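Local coordinates for protein DNA-binding response regulator (Paenisporosarcina sp. TG-14, PDB 6JQS) that probably binds DNA through a LuxR-type helix-turn-helix and acts as a transcription factor in a spore-forming bacterium, at residues Tyr27-Ile32 / Lys41-His46. Sequence-based numbering, arbitrary orientation.
Sequences YSTKDI and KTVRNH
Thr29 OG1 hydrogen-bonds to the carboxylate of Glu40, and the guanidinium of Arg44 reaches the same OE2 by a salt bridge from NH2; the threonine bond crosses between helix 29-36 and helix 40-54, while the salt bridge lies within the latter and holds the carboxylate. Between themselves Thr29 and Arg44 make no hydrogen bond: Thr29 OG1 lies 3.7 Å above the guanidinium plane, displaced toward its rim, and stands 4.0 Å from Arg44 NH2. The arginine arrives at about a right angle to the threonine, its chain extended from CG to NE. Next to this polar group, Val43 packs against Thr29 and Ile32. Val43 CG1, anti to the backbone N (chi1 171°), sits 3.9 Å from Thr29 CB. The same methyl is 4.0 Å from Ile32 CG2, and Val43 CG2 lies 4.1 Å from Ile32 CG2. Thr29 therefore has two roles, its carbon side packing on valine and its hydroxyl serving the carboxylate. Ile32 also touches Leu22 and Leu23, which extends the apolar patch to helix 14-24. Ser28 and Asp31 form a capping box at the start of helix 29-36: Ser28 OG accepts from Asp31 N at 3.0 Å and nearly straight (172°), and Ser28 N returns a weak bond to Asp31 OD2. The two helices are those of a helix-turn-helix, the second being the probable recognition helix, as in LuxR relatives. No direct hydrogen bond joins the two segments; they meet through apolar contact, with Glu40 supplying a polar link to Thr29 and its negative charge probably offset by Arg44.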
loop_
_atom_site.group_PDB
_atom_site.type_symbol
_atom_site.label_atom_id
_atom_site.label_comp_id
_atom_site.label_asym_id
_atom_site.label_seq_id
_atom_site.Cartn_x
_atom_site.Cartn_y
_atom_site.Cartn_z
ATOM N N TYR A 27 6.932 6.633 -4.369
ATOM C CA TYR A 27 7.877 5.502 -4.628
ATOM C C TYR A 27 7.267 4.597 -5.695
ATOM O O TYR A 27 6.057 4.359 -5.676
ATOM C CB TYR A 27 8.153 4.672 -3.384
ATOM C CG TYR A 27 9.132 5.273 -2.417
ATOM C CD1 TYR A 27 8.834 6.444 -1.746
ATOM C CD2 TYR A 27 10.327 4.637 -2.118
ATOM C CE1 TYR A 27 9.718 7.006 -0.842
ATOM C CE2 TYR A 27 11.221 5.176 -1.204
ATOM C CZ TYR A 27 10.917 6.375 -0.577
ATOM O OH TYR A 27 11.774 6.934 0.323
ATOM N N SER A 28 8.087 4.141 -6.626
ATOM C CA SER A 28 7.769 3.021 -7.535
ATOM C C SER A 28 7.763 1.700 -6.751
ATOM O O SER A 28 8.366 1.602 -5.669
ATOM C CB SER A 28 8.784 2.955 -8.645
ATOM O OG SER A 28 10.037 2.609 -8.084
ATOM N N THR A 29 7.130 0.670 -7.287
ATOM C CA THR A 29 7.082 -0.656 -6.623
ATOM C C THR A 29 8.528 -1.173 -6.506
ATOM O O THR A 29 8.850 -1.749 -5.474
ATOM C CB THR A 29 6.016 -1.519 -7.306
ATOM O OG1 THR A 29 6.297 -1.638 -8.699
ATOM C CG2 THR A 29 4.638 -0.919 -7.123
ATOM N N LYS A 30 9.403 -0.796 -7.447
ATOM C CA LYS A 30 10.836 -1.184 -7.490
ATOM C C LYS A 30 11.589 -0.516 -6.344
ATOM O O LYS A 30 12.198 -1.251 -5.587
ATOM C CB LYS A 30 11.467 -0.856 -8.842
ATOM C CG LYS A 30 12.965 -1.116 -8.908
ATOM C CD LYS A 30 13.388 -1.752 -10.222
ATOM C CE LYS A 30 14.796 -2.311 -10.162
ATOM N NZ LYS A 30 15.802 -1.229 -10.025
ATOM N N ASP A 31 11.448 0.802 -6.152
ATOM C CA ASP A 31 11.985 1.522 -4.957
ATOM C C ASP A 31 11.482 0.865 -3.669
ATOM O O ASP A 31 12.271 0.731 -2.698
ATOM C CB ASP A 31 11.617 3.016 -4.974
ATOM C CG ASP A 31 12.070 3.796 -6.206
ATOM O OD1 ASP A 31 13.066 3.358 -6.850
ATOM O OD2 ASP A 31 11.425 4.846 -6.518
ATOM N N ILE A 32 10.186 0.545 -3.582
ATOM C CA ILE A 32 9.564 0.019 -2.327
ATOM C C ILE A 32 10.212 -1.342 -1.980
ATOM O O ILE A 32 10.447 -1.659 -0.773
ATOM C CB ILE A 32 8.028 -0.080 -2.490
ATOM C CG1 ILE A 32 7.380 1.301 -2.706
ATOM C CG2 ILE A 32 7.401 -0.802 -1.305
ATOM C CD1 ILE A 32 5.863 1.297 -2.719
ATOM N N LYS A 41 7.605 -8.332 -7.197
ATOM C CA LYS A 41 6.401 -9.170 -7.468
ATOM C C LYS A 41 5.521 -9.248 -6.220
ATOM O O LYS A 41 4.250 -9.237 -6.386
ATOM C CB LYS A 41 6.806 -10.561 -7.966
ATOM C CG LYS A 41 7.373 -10.570 -9.372
ATOM C CD LYS A 41 7.817 -11.940 -9.842
ATOM C CE LYS A 41 8.760 -11.846 -11.021
ATOM N NZ LYS A 41 8.967 -13.173 -11.653
ATOM N N THR A 42 6.148 -9.347 -5.048
ATOM C CA THR A 42 5.464 -9.483 -3.739
ATOM C C THR A 42 4.809 -8.125 -3.408
ATOM O O THR A 42 3.679 -8.139 -2.919
ATOM C CB THR A 42 6.426 -9.900 -2.635
ATOM O OG1 THR A 42 7.076 -11.110 -3.011
ATOM C CG2 THR A 42 5.759 -10.097 -1.282
ATOM N N VAL A 43 5.520 -7.013 -3.664
ATOM C CA VAL A 43 4.982 -5.629 -3.469
ATOM C C VAL A 43 3.707 -5.479 -4.287
ATOM O O VAL A 43 2.649 -5.140 -3.710
ATOM C CB VAL A 43 5.988 -4.532 -3.829
ATOM C CG1 VAL A 43 5.340 -3.145 -3.828
ATOM C CG2 VAL A 43 7.182 -4.588 -2.917
ATOM N N ARG A 44 3.773 -5.797 -5.574
ATOM C CA ARG A 44 2.588 -5.779 -6.483
ATOM C C ARG A 44 1.439 -6.648 -5.967
ATOM O O ARG A 44 0.253 -6.181 -6.046
ATOM C CB ARG A 44 3.019 -6.197 -7.889
ATOM C CG ARG A 44 3.891 -5.174 -8.599
ATOM C CD ARG A 44 3.801 -5.451 -10.086
ATOM N NE ARG A 44 4.658 -4.585 -10.862
ATOM C CZ ARG A 44 5.926 -4.837 -11.183
ATOM N NH1 ARG A 44 6.530 -5.950 -10.784
ATOM N NH2 ARG A 44 6.590 -3.952 -11.908
ATOM N N ASN A 45 1.715 -7.881 -5.522
ATOM C CA ASN A 45 0.674 -8.824 -5.033
ATOM C C ASN A 45 0.072 -8.282 -3.730
ATOM O O ASN A 45 -1.135 -8.455 -3.526
ATOM C CB ASN A 45 1.179 -10.260 -4.920
ATOM C CG ASN A 45 1.351 -10.882 -6.297
ATOM O OD1 ASN A 45 0.518 -10.682 -7.167
ATOM N ND2 ASN A 45 2.420 -11.609 -6.495
ATOM N N HIS A 46 0.843 -7.588 -2.918
ATOM C CA HIS A 46 0.295 -6.993 -1.665
ATOM C C HIS A 46 -0.711 -5.880 -1.999
ATOM O O HIS A 46 -1.753 -5.763 -1.332
ATOM C CB HIS A 46 1.436 -6.463 -0.812
ATOM C CG HIS A 46 2.016 -7.456 0.125
ATOM N ND1 HIS A 46 3.360 -7.819 0.069
ATOM C CD2 HIS A 46 1.459 -8.169 1.126
ATOM C CE1 HIS A 46 3.592 -8.708 1.005
ATOM N NE2 HIS A 46 2.444 -8.969 1.626
#